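Hydrolase (Burkholderia cenocepacia, PDB 4QKU) probably acts as a fumarylacetoacetase, hydrolysing fumarylacetoacetate to fumarate and acetoacetate in the last step of phenylalanine and tyrosine breakdown. Local coordinates at residues K24-T29 and Q128-Q133; V76-G81 and N91-L96; R217-E222 and K276-T281; L292-V297 and D422-G427. All blocks are in the same frame, centred on the assembly; numbering follows the deposited sequence.

In the fold
Interactions 1 and 2 belong to the N-terminal part of the chain, interactions 3 and 4 to the C-terminal hydrolase part. Three of the four are apolar: a partly buried meeting of a loop with an edge strand in interaction 1, a leucine-centred cluster near the surface in interaction 2, and a buried aromatic and valine contact in interaction 4. Interaction 3 is also buried but differs in chemistry, joining a salt bridge, a sulfate and a sodium ion in the predicted active site; its centre lies about 36 Å from that of interaction 1, on the opposite side of the chain's centre. Strand 280-288 starts in interaction 3 and is followed by strand 296-297 of interaction 4.

Interaction 1: residues K24-T29 and Q128-Q133; sequences KSWIET and QVLVAQ
Ile27 and Leu130 mark the nearest approach of the two backbones, Ile27 CA lying 10.3 Å from Leu130 CA, so side chains alone bridge the gap. Segment 24-29 is a loop that winds into a 3-10 turn at Glu28; segment 128-133 leaves its helix at Leu130 and runs on as a strand. Ile27 and Leu130 point at each other and touch tip to tip, with Ile27 CD1 4.1 Å from Leu130 CD1. Leu130 CG is anti to the carbonyl carbon (chi1 -60°), and the same methyl, Leu130 CD1, comes obliquely to the indole of Trp26, 4.3 Å from its CH2. The loop is shaped by an ST turn: Ile27 N donates to Ser25 OG at 3.1 Å with an angle of 158°. The polar end of Trp26 is held by NE1 bonding to the carbonyl of Leu111, which limits how the ring can turn, and Phe112 meets the indole as a second ring. Trp26 rests on helix 117-120 at Leu119 and Arg120, Ile27 packs on Leu60 of strand 55-60, and Leu130 opens an outermost strand of the five-stranded antiparallel sheet, beside Gln63 and Val65 of strand 63-66.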
loop_
_atom_site.group_PDB
_atom_site.type_symbol
_atom_site.label_atom_id
_atom_site.label_comp_id
_atom_site.label_asym_id
_atom_site.label_seq_id
_atom_site.Cartn_x
_atom_site.Cartn_y
_atom_site.Cartn_z
ATOM N N LYS B 24 -8.907 -34.952 -19.597
ATOM C CA LYS B 24 -9.586 -35.358 -18.353
ATOM C C LYS B 24 -8.566 -35.917 -17.379
ATOM O O LYS B 24 -7.487 -36.362 -17.792
ATOM C CB LYS B 24 -10.649 -36.443 -18.645
ATOM C CG LYS B 24 -11.735 -36.048 -19.631
ATOM C CD LYS B 24 -12.651 -34.968 -19.064
ATOM C CE LYS B 24 -13.223 -34.110 -20.172
ATOM N NZ LYS B 24 -14.011 -32.981 -19.633
ATOM N N SER B 25 -8.947 -35.962 -16.098
ATOM C CA SER B 25 -8.103 -36.514 -15.048
ATOM C C SER B 25 -8.582 -37.856 -14.476
ATOM O O SER B 25 -9.775 -38.194 -14.522
ATOM C CB SER B 25 -7.990 -35.503 -13.925
ATOM O OG SER B 25 -6.960 -35.869 -13.024
ATOM N N TRP B 26 -7.626 -38.617 -13.940
ATOM C CA TRP B 26 -7.938 -39.823 -13.154
ATOM C C TRP B 26 -8.414 -39.447 -11.714
ATOM O O TRP B 26 -8.916 -40.298 -10.963
ATOM C CB TRP B 26 -6.755 -40.795 -13.101
ATOM C CG TRP B 26 -5.427 -40.176 -12.779
ATOM C CD1 TRP B 26 -4.444 -39.832 -13.660
ATOM C CD2 TRP B 26 -4.928 -39.844 -11.490
ATOM N NE1 TRP B 26 -3.364 -39.307 -13.000
ATOM C CE2 TRP B 26 -3.637 -39.301 -11.663
ATOM C CE3 TRP B 26 -5.438 -39.963 -10.201
ATOM C CZ2 TRP B 26 -2.858 -38.882 -10.600
ATOM C CZ3 TRP B 26 -4.642 -39.533 -9.130
ATOM C CH2 TRP B 26 -3.379 -39.005 -9.343
ATOM N N ILE B 27 -8.285 -38.175 -11.363
ATOM C CA ILE B 27 -9.048 -37.617 -10.261
ATOM C C ILE B 27 -10.414 -37.281 -10.814
ATOM O O ILE B 27 -10.618 -36.220 -11.428
ATOM C CB ILE B 27 -8.345 -36.382 -9.667
ATOM C CG1 ILE B 27 -7.074 -36.860 -8.978
ATOM C CG2 ILE B 27 -9.231 -35.658 -8.671
ATOM C CD1 ILE B 27 -6.068 -35.774 -8.771
ATOM N N GLU B 28 -11.348 -38.200 -10.574
ATOM C CA GLU B 28 -12.645 -38.197 -11.230
ATOM C C GLU B 28 -13.514 -36.979 -10.918
ATOM O O GLU B 28 -14.287 -36.537 -11.755
ATOM C CB GLU B 28 -13.427 -39.487 -10.888
ATOM C CG GLU B 28 -14.627 -39.746 -11.812
ATOM C CD GLU B 28 -14.241 -39.860 -13.290
ATOM O OE1 GLU B 28 -13.273 -40.627 -13.623
ATOM O OE2 GLU B 28 -14.912 -39.210 -14.132
ATOM N N THR B 29 -13.376 -36.422 -9.728
ATOM C CA THR B 29 -14.182 -35.251 -9.372
ATOM C C THR B 29 -13.876 -34.032 -10.248
ATOM O O THR B 29 -14.702 -33.134 -10.375
ATOM C CB THR B 29 -14.020 -34.874 -7.894
ATOM O OG1 THR B 29 -12.630 -34.714 -7.568
ATOM C CG2 THR B 29 -14.663 -35.958 -7.021
ATOM N N GLN B 128 0.294 -39.412 -0.013
ATOM C CA GLN B 128 1.257 -38.423 0.488
ATOM C C GLN B 128 1.254 -37.088 -0.281
ATOM O O GLN B 128 1.694 -36.083 0.274
ATOM C CB GLN B 128 2.678 -38.989 0.555
ATOM N N VAL B 129 0.782 -37.049 -1.531
ATOM C CA VAL B 129 0.881 -35.820 -2.328
ATOM C C VAL B 129 -0.446 -35.133 -2.636
ATOM O O VAL B 129 -0.468 -34.037 -3.198
ATOM C CB VAL B 129 1.631 -36.059 -3.650
ATOM C CG1 VAL B 129 2.962 -36.745 -3.380
ATOM C CG2 VAL B 129 0.796 -36.871 -4.623
ATOM N N LEU B 130 -1.544 -35.765 -2.269
ATOM C CA LEU B 130 -2.844 -35.176 -2.462
ATOM C C LEU B 130 -3.507 -35.001 -1.114
ATOM O O LEU B 130 -3.409 -35.861 -0.232
ATOM C CB LEU B 130 -3.708 -36.064 -3.341
ATOM C CG LEU B 130 -3.150 -36.323 -4.739
ATOM C CD1 LEU B 130 -4.066 -37.299 -5.482
ATOM C CD2 LEU B 130 -2.984 -35.045 -5.535
ATOM N N VAL B 131 -4.229 -33.895 -0.986
ATOM C CA VAL B 131 -4.920 -33.560 0.231
ATOM C C VAL B 131 -6.313 -33.100 -0.154
ATOM O O VAL B 131 -6.465 -32.255 -1.024
ATOM C CB VAL B 131 -4.180 -32.434 0.959
ATOM C CG1 VAL B 131 -4.997 -31.925 2.135
ATOM C CG2 VAL B 131 -2.810 -32.922 1.425
ATOM N N ALA B 132 -7.328 -33.655 0.491
ATOM C CA ALA B 132 -8.699 -33.262 0.190
ATOM C C ALA B 132 -8.902 -31.809 0.630
ATOM O O ALA B 132 -8.411 -31.404 1.693
ATOM C CB ALA B 132 -9.705 -34.194 0.869
ATOM N N GLN B 133 -9.594 -31.039 -0.203
ATOM C CA GLN B 133 -9.913 -29.652 0.117
ATOM C C GLN B 133 -10.671 -29.580 1.425
ATOM O O GLN B 133 -10.447 -28.680 2.217
ATOM C CB GLN B 133 -10.698 -29.008 -1.022
ATOM C CG GLN B 133 -9.825 -28.732 -2.243
ATOM C CD GLN B 133 -10.613 -28.246 -3.457
ATOM O OE1 GLN B 133 -11.522 -27.419 -3.327
ATOM N NE2 GLN B 133 -10.262 -28.734 -4.637
#

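Interaction 2: residues V76-G81 and N91-L96; sequences VTLPAG and NAFIAL
Leu78 reaches from an irregular loop to Phe93 and Leu96, two side chains three residues apart in segment 91-96, which is largely helix, and it makes both of the close contacts. Its CB heads toward that segment but stays short of it. CG follows, anti to the carbonyl carbon with chi1 at -84°, and still keeps about 5 Å from both partners. The two methyls then part. CD1 comes no nearer than 4.6 Å to the Phe93 ring, at its CD1 atom, while CD2 does the touching: it sits 4.0 Å from Phe93 CE1 and 4.1 Å from Leu96 CD1, so a single methyl meets both partners. It comes to the phenyl ring at its edge, near the ring plane, and the leucine side chain crosses Phe93 and Leu96 each at about a right angle.

Phe93 arrives there because its CG is anti to the backbone N (chi1 169°), which swings the ring along the helix flank toward the loop. Leu96 is positioned by a backbone bond, its N donating to Phe93 O at 3.0 Å. Pro79 adds a looser flank, its CD 4.7 Å from Leu96 CD1.

Phe93 is the buried member; its ring also meets Phe44, and both it and Leu78 pack on Val104 of helix 98-111. Leu96 lies at the exposed margin. This is a small hydrophobic cluster in which a loop closes over the side of short helix 91-95 and the helix that follows, within the N-terminal domain of the FAH family, away from the predicted catalytic centre.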
loop_
_atom_site.group_PDB
_atom_site.type_symbol
_atom_site.label_atom_id
_atom_site.label_comp_id
_atom_site.label_asym_id
_atom_site.label_seq_id
_atom_site.Cartn_x
_atom_site.Cartn_y
_atom_site.Cartn_z
ATOM N N VAL B 76 7.728 -33.334 -10.087
ATOM C CA VAL B 76 7.647 -32.012 -10.695
ATOM C C VAL B 76 8.977 -31.339 -10.447
ATOM O O VAL B 76 9.529 -31.432 -9.354
ATOM C CB VAL B 76 6.476 -31.161 -10.141
ATOM C CG1 VAL B 76 6.714 -30.774 -8.690
ATOM C CG2 VAL B 76 6.267 -29.912 -10.975
ATOM N N THR B 77 9.519 -30.701 -11.470
ATOM C CA THR B 77 10.833 -30.111 -11.347
ATOM C C THR B 77 10.788 -28.651 -11.759
ATOM O O THR B 77 10.016 -28.270 -12.618
ATOM C CB THR B 77 11.907 -30.885 -12.155
ATOM O OG1 THR B 77 11.425 -31.135 -13.473
ATOM C CG2 THR B 77 12.235 -32.234 -11.490
ATOM N N LEU B 78 11.626 -27.851 -11.109
ATOM C CA LEU B 78 11.703 -26.425 -11.326
ATOM C C LEU B 78 13.145 -26.059 -11.668
ATOM O O LEU B 78 14.037 -26.895 -11.543
ATOM C CB LEU B 78 11.267 -25.717 -10.055
ATOM C CG LEU B 78 9.753 -25.575 -9.966
ATOM C CD1 LEU B 78 9.269 -25.433 -8.528
ATOM C CD2 LEU B 78 9.334 -24.382 -10.796
ATOM N N PRO B 79 13.377 -24.805 -12.123
ATOM C CA PRO B 79 14.751 -24.329 -12.274
ATOM C C PRO B 79 15.563 -24.641 -11.034
ATOM O O PRO B 79 15.054 -24.514 -9.911
ATOM C CB PRO B 79 14.584 -22.808 -12.404
ATOM C CG PRO B 79 13.214 -22.610 -12.972
ATOM C CD PRO B 79 12.381 -23.773 -12.498
ATOM N N ALA B 80 16.803 -25.076 -11.214
ATOM C CA ALA B 80 17.708 -25.204 -10.070
ATOM C C ALA B 80 17.751 -23.851 -9.339
ATOM O O ALA B 80 17.787 -22.801 -9.983
ATOM C CB ALA B 80 19.101 -25.605 -10.533
ATOM N N GLY B 81 17.731 -23.877 -8.013
ATOM C CA GLY B 81 17.873 -22.649 -7.242
ATOM C C GLY B 81 17.373 -22.801 -5.833
ATOM O O GLY B 81 17.351 -23.908 -5.293
ATOM N N ASN B 91 4.818 -16.025 -3.675
ATOM C CA ASN B 91 5.645 -14.935 -4.283
ATOM C C ASN B 91 6.927 -15.432 -4.935
ATOM O O ASN B 91 7.208 -15.071 -6.067
ATOM C CB ASN B 91 6.012 -13.875 -3.249
ATOM C CG ASN B 91 4.798 -13.152 -2.693
ATOM O OD1 ASN B 91 3.908 -13.768 -2.107
ATOM N ND2 ASN B 91 4.745 -11.856 -2.891
ATOM N N ALA B 92 7.686 -16.260 -4.211
ATOM C CA ALA B 92 8.974 -16.764 -4.695
ATOM C C ALA B 92 8.788 -17.608 -5.933
ATOM O O ALA B 92 9.517 -17.455 -6.913
ATOM C CB ALA B 92 9.697 -17.564 -3.621
ATOM N N PHE B 93 7.780 -18.463 -5.918
ATOM C CA PHE B 93 7.471 -19.214 -7.100
ATOM C C PHE B 93 7.135 -18.269 -8.252
ATOM O O PHE B 93 7.670 -18.411 -9.345
ATOM C CB PHE B 93 6.323 -20.189 -6.846
ATOM C CG PHE B 93 5.775 -20.803 -8.104
ATOM C CD1 PHE B 93 6.485 -21.775 -8.776
ATOM C CD2 PHE B 93 4.551 -20.400 -8.625
ATOM C CE1 PHE B 93 5.978 -22.347 -9.926
ATOM C CE2 PHE B 93 4.044 -20.968 -9.781
ATOM C CZ PHE B 93 4.761 -21.936 -10.434
ATOM N N ILE B 94 6.235 -17.318 -8.018
ATOM C CA ILE B 94 5.795 -16.426 -9.092
ATOM C C ILE B 94 6.977 -15.684 -9.679
ATOM O O ILE B 94 7.126 -15.578 -10.891
ATOM C CB ILE B 94 4.703 -15.455 -8.615
ATOM C CG1 ILE B 94 3.428 -16.235 -8.258
ATOM C CG2 ILE B 94 4.363 -14.468 -9.719
ATOM C CD1 ILE B 94 2.477 -15.493 -7.354
ATOM N N ALA B 95 7.839 -15.199 -8.806
ATOM C CA ALA B 95 9.016 -14.444 -9.233
ATOM C C ALA B 95 9.845 -15.195 -10.279
ATOM O O ALA B 95 10.479 -14.567 -11.121
ATOM C CB ALA B 95 9.881 -14.056 -8.020
ATOM N N LEU B 96 9.834 -16.523 -10.242
ATOM C CA LEU B 96 10.591 -17.311 -11.225
ATOM C C LEU B 96 10.199 -17.039 -12.681
ATOM O O LEU B 96 10.930 -17.424 -13.588
ATOM C CB LEU B 96 10.437 -18.802 -10.956
ATOM C CG LEU B 96 11.018 -19.309 -9.643
ATOM C CD1 LEU B 96 10.598 -20.744 -9.408
ATOM C CD2 LEU B 96 12.547 -19.155 -9.614
#

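Interaction 3: residues R217-E222 and K276-T281; sequences RKLDIE and KGFATT. With NA (sodium ion), chain H; SO4 (sulfate ion), chain J.
The predicted active site of this FAH-family enzyme is where Glu222 and Lys276 meet, forming a salt bridge beside a bound sulfate, probably from the crystallisation liquor, and close to a sodium ion. Lys276 NZ donates to Glu222 OE2 at 2.9 Å, coming from above the carboxylate, 51° out of its plane. The glutamate chain is extended beyond CG; the lysine is bent at chi2 (-72°) and again at chi4, which turns its ammonium across the acid. NZ gives a second bond to the sulfate, 3.2 Å to SO4 O3. His156, the predicted proton acceptor, Arg260 and Gln263 also hold this anion, and Arg260 makes a salt bridge to Glu222 OE1.

The lysine backbone serves the metal: sodium is bound by Lys276 O at 2.5 Å, Ala279 O at 2.3 Å and Thr280 OG1 at 2.8 Å, and Asp256 OD1 and Trp257 O complete the coordination. Leu219 CD1 lies 3.6 Å from Phe278 CZ, obliquely to the ring, a separate apolar touch near the start of segment 217-222. Held by backbone carbonyls and side-chain oxygens next to an anion pocket, the sodium occupies what is predicted to be the magnesium site, consistent with the FAH metal centre.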
loop_
_atom_site.group_PDB
_atom_site.type_symbol
_atom_site.label_atom_id
_atom_site.label_comp_id
_atom_site.label_asym_id
_atom_site.label_seq_id
_atom_site.Cartn_x
_atom_site.Cartn_y
_atom_site.Cartn_z
ATOM N N ARG B 217 -24.036 1.952 9.295
ATOM C CA ARG B 217 -25.418 1.549 9.015
ATOM C C ARG B 217 -25.623 1.136 7.521
ATOM O O ARG B 217 -26.668 0.612 7.159
ATOM C CB ARG B 217 -26.357 2.702 9.445
ATOM N N LYS B 218 -24.621 1.356 6.667
ATOM C CA LYS B 218 -24.710 1.013 5.243
ATOM C C LYS B 218 -23.511 0.217 4.778
ATOM O O LYS B 218 -22.776 0.620 3.875
ATOM C CB LYS B 218 -24.824 2.270 4.412
ATOM C CG LYS B 218 -26.116 3.013 4.667
ATOM C CD LYS B 218 -26.015 4.416 4.122
ATOM C CE LYS B 218 -27.281 4.822 3.400
ATOM N NZ LYS B 218 -27.464 6.287 3.448
ATOM N N LEU B 219 -23.306 -0.915 5.425
ATOM C CA LEU B 219 -22.263 -1.839 5.060
ATOM C C LEU B 219 -22.650 -2.554 3.742
ATOM O O LEU B 219 -23.810 -2.935 3.531
ATOM C CB LEU B 219 -22.064 -2.844 6.189
ATOM C CG LEU B 219 -20.928 -3.832 6.015
ATOM C CD1 LEU B 219 -19.598 -3.143 5.857
ATOM C CD2 LEU B 219 -20.882 -4.764 7.200
ATOM N N ASP B 220 -21.671 -2.696 2.859
ATOM C CA ASP B 220 -21.922 -3.076 1.493
ATOM C C ASP B 220 -20.781 -3.940 0.977
ATOM O O ASP B 220 -19.697 -3.985 1.556
ATOM C CB ASP B 220 -22.093 -1.817 0.621
ATOM C CG ASP B 220 -22.772 -2.102 -0.738
ATOM O OD1 ASP B 220 -23.158 -3.256 -1.016
ATOM O OD2 ASP B 220 -22.927 -1.146 -1.538
ATOM N N ILE B 221 -21.074 -4.665 -0.093
ATOM C CA ILE B 221 -20.069 -5.401 -0.846
ATOM C C ILE B 221 -19.702 -4.616 -2.055
ATOM O O ILE B 221 -20.362 -3.632 -2.397
ATOM C CB ILE B 221 -20.580 -6.781 -1.291
ATOM C CG1 ILE B 221 -21.922 -6.691 -2.041
ATOM C CG2 ILE B 221 -20.755 -7.670 -0.086
ATOM C CD1 ILE B 221 -21.792 -7.048 -3.486
ATOM N N GLU B 222 -18.612 -5.029 -2.688
ATOM C CA GLU B 222 -18.287 -4.553 -4.038
ATOM C C GLU B 222 -17.729 -5.715 -4.829
ATOM O O GLU B 222 -16.615 -6.175 -4.566
ATOM C CB GLU B 222 -17.286 -3.408 -3.978
ATOM C CG GLU B 222 -17.889 -2.063 -3.571
ATOM C CD GLU B 222 -17.091 -0.882 -4.091
ATOM O OE1 GLU B 222 -17.738 0.089 -4.549
ATOM O OE2 GLU B 222 -15.828 -0.932 -4.056
ATOM N N LYS B 276 -13.045 1.915 3.195
ATOM C CA LYS B 276 -12.687 0.710 2.463
ATOM C C LYS B 276 -11.553 -0.098 3.088
ATOM O O LYS B 276 -11.295 -1.218 2.667
ATOM C CB LYS B 276 -12.286 1.023 0.993
ATOM C CG LYS B 276 -13.176 1.994 0.209
ATOM C CD LYS B 276 -14.521 1.413 -0.177
ATOM C CE LYS B 276 -15.100 2.079 -1.412
ATOM N NZ LYS B 276 -14.769 1.333 -2.665
ATOM N N GLY B 277 -10.854 0.452 4.061
ATOM C CA GLY B 277 -9.598 -0.143 4.494
ATOM C C GLY B 277 -9.772 -1.143 5.587
ATOM O O GLY B 277 -8.820 -1.783 5.966
ATOM N N PHE B 278 -10.984 -1.252 6.111
ATOM C CA PHE B 278 -11.251 -2.115 7.250
ATOM C C PHE B 278 -11.194 -3.592 6.906
ATOM O O PHE B 278 -10.857 -4.419 7.760
ATOM C CB PHE B 278 -12.590 -1.759 7.918
ATOM C CG PHE B 278 -13.795 -1.993 7.063
ATOM C CD1 PHE B 278 -14.415 -3.241 7.046
ATOM C CD2 PHE B 278 -14.341 -0.974 6.306
ATOM C CE1 PHE B 278 -15.541 -3.460 6.271
ATOM C CE2 PHE B 278 -15.442 -1.207 5.509
ATOM C CZ PHE B 278 -16.059 -2.434 5.521
ATOM N N ALA B 279 -11.511 -3.901 5.650
ATOM C CA ALA B 279 -11.391 -5.246 5.128
ATOM C C ALA B 279 -11.649 -5.321 3.617
ATOM O O ALA B 279 -12.482 -4.621 3.056
ATOM C CB ALA B 279 -12.332 -6.195 5.864
ATOM N N THR B 280 -10.895 -6.192 2.979
ATOM C CA THR B 280 -11.057 -6.498 1.590
ATOM C C THR B 280 -10.753 -7.988 1.535
ATOM O O THR B 280 -9.776 -8.438 2.139
ATOM C CB THR B 280 -10.069 -5.704 0.722
ATOM O OG1 THR B 280 -10.320 -4.305 0.894
ATOM C CG2 THR B 280 -10.228 -6.056 -0.750
ATOM N N THR B 281 -11.606 -8.738 0.852
ATOM C CA THR B 281 -11.510 -10.176 0.822
ATOM C C THR B 281 -11.245 -10.632 -0.611
ATOM O O THR B 281 -11.853 -10.123 -1.558
ATOM C CB THR B 281 -12.813 -10.848 1.329
ATOM O OG1 THR B 281 -13.012 -10.559 2.718
ATOM C CG2 THR B 281 -12.781 -12.380 1.141
HETATM NA NA NA H . -12.674 -2.912 1.539
HETATM S S SO4 J . -17.329 3.303 -5.217
HETATM O O1 SO4 J . -16.123 4.085 -5.567
HETATM O O2 SO4 J . -17.397 2.120 -6.095
HETATM O O3 SO4 J . -17.291 2.841 -3.809
HETATM O O4 SO4 J . -18.501 4.190 -5.404
#

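Interaction 4: residues L292-V297 and D422-G427; sequences LEPFRV and DGYRVG
Phe295 presents its ring to Tyr424 and Val426, with the CB of its own neighbour Pro294 resting on one face, 4.0 Å above the plane and offset toward the rim. The tyrosine ring in turn has Asp422 O at its edge, in plane. The second segment is the turn and outgoing arm of a beta hairpin: strand 412-421 turns back at Asp422 and Gly423 into the antiparallel strand 424-436, and Phe295 packs against this hairpin.

Phe295 and Tyr424 come from opposite directions. The phenol oxygen leads: Tyr424 OH lies 3.9 Å from Phe295 CZ, and the approach is oblique to both rings. Tyr424 has its CG between the backbone N and the carbonyl carbon (chi1 76°), which carries the phenol over toward the facing segment. Two residues on, Val426 points toward Phe295 and sets CG2 3.9 Å from Phe295 CE2, again obliquely. Pro294 CB adds a looser touch, 4.4 Å from Tyr424 OH.

Phe295 also lies on Cys419 of the hairpin's first strand. Just ahead of strand 296-297, its backbone bonds to Asp319 of strand 317-327, which belongs to the same mixed sheet as the hairpin; Val426 and Leu292 both reach Val287 of strand 280-288. The short 3-10 turn ahead of the phenylalanine is closed by Phe295 N to Leu292 O at 2.9 Å. Just beyond it, Arg296, whose NH2 also forms a salt bridge with Glu245, grips Glu293 side-on, with NE and NH2 both directed to the single oxygen Glu293 OE1, the NE bond measuring 2.9 Å.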
loop_
_atom_site.group_PDB
_atom_site.type_symbol
_atom_site.label_atom_id
_atom_site.label_comp_id
_atom_site.label_asym_id
_atom_site.label_seq_id
_atom_site.Cartn_x
_atom_site.Cartn_y
_atom_site.Cartn_z
ATOM N N LEU B 292 -7.123 -18.863 -18.482
ATOM C CA LEU B 292 -8.207 -18.048 -19.049
ATOM C C LEU B 292 -8.108 -17.801 -20.548
ATOM O O LEU B 292 -8.973 -17.136 -21.124
ATOM C CB LEU B 292 -8.276 -16.708 -18.350
ATOM C CG LEU B 292 -8.547 -16.828 -16.841
ATOM C CD1 LEU B 292 -8.199 -15.532 -16.143
ATOM C CD2 LEU B 292 -9.998 -17.216 -16.590
ATOM N N GLU B 293 -7.068 -18.320 -21.192
ATOM C CA GLU B 293 -6.843 -18.031 -22.614
ATOM C C GLU B 293 -8.068 -18.364 -23.482
ATOM O O GLU B 293 -8.426 -17.556 -24.340
ATOM C CB GLU B 293 -5.568 -18.742 -23.137
ATOM C CG GLU B 293 -5.247 -18.530 -24.614
ATOM C CD GLU B 293 -5.022 -17.066 -25.009
ATOM O OE1 GLU B 293 -4.806 -16.203 -24.140
ATOM O OE2 GLU B 293 -5.030 -16.784 -26.218
ATOM N N PRO B 294 -8.732 -19.512 -23.235
ATOM C CA PRO B 294 -9.851 -19.865 -24.110
ATOM C C PRO B 294 -11.054 -18.950 -23.939
ATOM O O PRO B 294 -11.963 -19.003 -24.739
ATOM C CB PRO B 294 -10.208 -21.308 -23.690
ATOM C CG PRO B 294 -8.980 -21.837 -23.083
ATOM C CD PRO B 294 -8.373 -20.644 -22.372
ATOM N N PHE B 295 -11.040 -18.096 -22.928
ATOM C CA PHE B 295 -12.171 -17.207 -22.677
ATOM C C PHE B 295 -11.854 -15.746 -22.979
ATOM O O PHE B 295 -12.581 -14.846 -22.592
ATOM C CB PHE B 295 -12.623 -17.431 -21.231
ATOM C CG PHE B 295 -12.787 -18.877 -20.908
ATOM C CD1 PHE B 295 -13.912 -19.556 -21.340
ATOM C CD2 PHE B 295 -11.773 -19.577 -20.278
ATOM C CE1 PHE B 295 -14.046 -20.911 -21.097
ATOM C CE2 PHE B 295 -11.890 -20.926 -20.019
ATOM C CZ PHE B 295 -13.028 -21.601 -20.434
ATOM N N ARG B 296 -10.762 -15.524 -23.700
ATOM C CA ARG B 296 -10.360 -14.197 -24.142
ATOM C C ARG B 296 -11.367 -13.708 -25.152
ATOM O O ARG B 296 -11.696 -14.442 -26.071
ATOM C CB ARG B 296 -8.974 -14.315 -24.761
ATOM C CG ARG B 296 -8.386 -13.041 -25.329
ATOM C CD ARG B 296 -7.013 -13.347 -25.900
ATOM N NE ARG B 296 -6.058 -13.690 -24.854
ATOM C CZ ARG B 296 -5.440 -12.801 -24.078
ATOM N NH1 ARG B 296 -5.673 -11.494 -24.194
ATOM N NH2 ARG B 296 -4.603 -13.236 -23.144
ATOM N N VAL B 297 -11.916 -12.510 -24.965
ATOM C CA VAL B 297 -12.893 -11.959 -25.919
ATOM C C VAL B 297 -12.635 -10.493 -26.196
ATOM O O VAL B 297 -11.829 -9.865 -25.540
ATOM C CB VAL B 297 -14.365 -12.134 -25.454
ATOM C CG1 VAL B 297 -14.767 -13.612 -25.415
ATOM C CG2 VAL B 297 -14.590 -11.475 -24.093
ATOM N N ASP B 422 -17.194 -25.797 -23.158
ATOM C CA ASP B 422 -18.101 -26.871 -23.646
ATOM C C ASP B 422 -17.918 -28.142 -22.789
ATOM O O ASP B 422 -16.968 -28.916 -22.985
ATOM C CB ASP B 422 -17.863 -27.171 -25.149
ATOM N N GLY B 423 -18.830 -28.324 -21.829
ATOM C CA GLY B 423 -18.806 -29.488 -20.924
ATOM C C GLY B 423 -17.814 -29.410 -19.773
ATOM O O GLY B 423 -17.555 -30.404 -19.104
ATOM N N TYR B 424 -17.299 -28.216 -19.512
ATOM C CA TYR B 424 -16.471 -27.970 -18.349
ATOM C C TYR B 424 -16.467 -26.483 -18.056
ATOM O O TYR B 424 -16.980 -25.687 -18.829
ATOM C CB TYR B 424 -15.050 -28.452 -18.600
ATOM C CG TYR B 424 -14.233 -27.537 -19.489
ATOM C CD1 TYR B 424 -14.507 -27.418 -20.852
ATOM C CD2 TYR B 424 -13.189 -26.780 -18.976
ATOM C CE1 TYR B 424 -13.756 -26.570 -21.667
ATOM C CE2 TYR B 424 -12.438 -25.932 -19.776
ATOM C CZ TYR B 424 -12.716 -25.831 -21.123
ATOM O OH TYR B 424 -11.966 -24.988 -21.934
ATOM N N ARG B 425 -15.926 -26.126 -16.899
ATOM C CA ARG B 425 -15.724 -24.734 -16.554
ATOM C C ARG B 425 -14.445 -24.526 -15.786
ATOM O O ARG B 425 -13.990 -25.400 -15.061
ATOM C CB ARG B 425 -16.875 -24.205 -15.725
ATOM C CG ARG B 425 -17.023 -24.943 -14.409
ATOM C CD ARG B 425 -17.797 -24.156 -13.376
ATOM N NE ARG B 425 -19.213 -24.055 -13.669
ATOM C CZ ARG B 425 -20.106 -23.559 -12.825
ATOM N NH1 ARG B 425 -19.737 -23.108 -11.621
ATOM N NH2 ARG B 425 -21.373 -23.514 -13.193
ATOM N N VAL B 426 -13.860 -23.358 -16.003
ATOM C CA VAL B 426 -12.720 -22.910 -15.239
ATOM C C VAL B 426 -13.283 -21.939 -14.226
ATOM O O VAL B 426 -13.768 -20.874 -14.574
ATOM C CB VAL B 426 -11.683 -22.242 -16.155
ATOM C CG1 VAL B 426 -10.611 -21.501 -15.353
ATOM C CG2 VAL B 426 -11.051 -23.303 -17.045
ATOM N N GLY B 427 -13.244 -22.324 -12.963
ATOM C CA GLY B 427 -13.915 -21.556 -11.943
ATOM C C GLY B 427 -12.947 -20.984 -10.933
ATOM O O GLY B 427 -11.833 -21.494 -10.744
#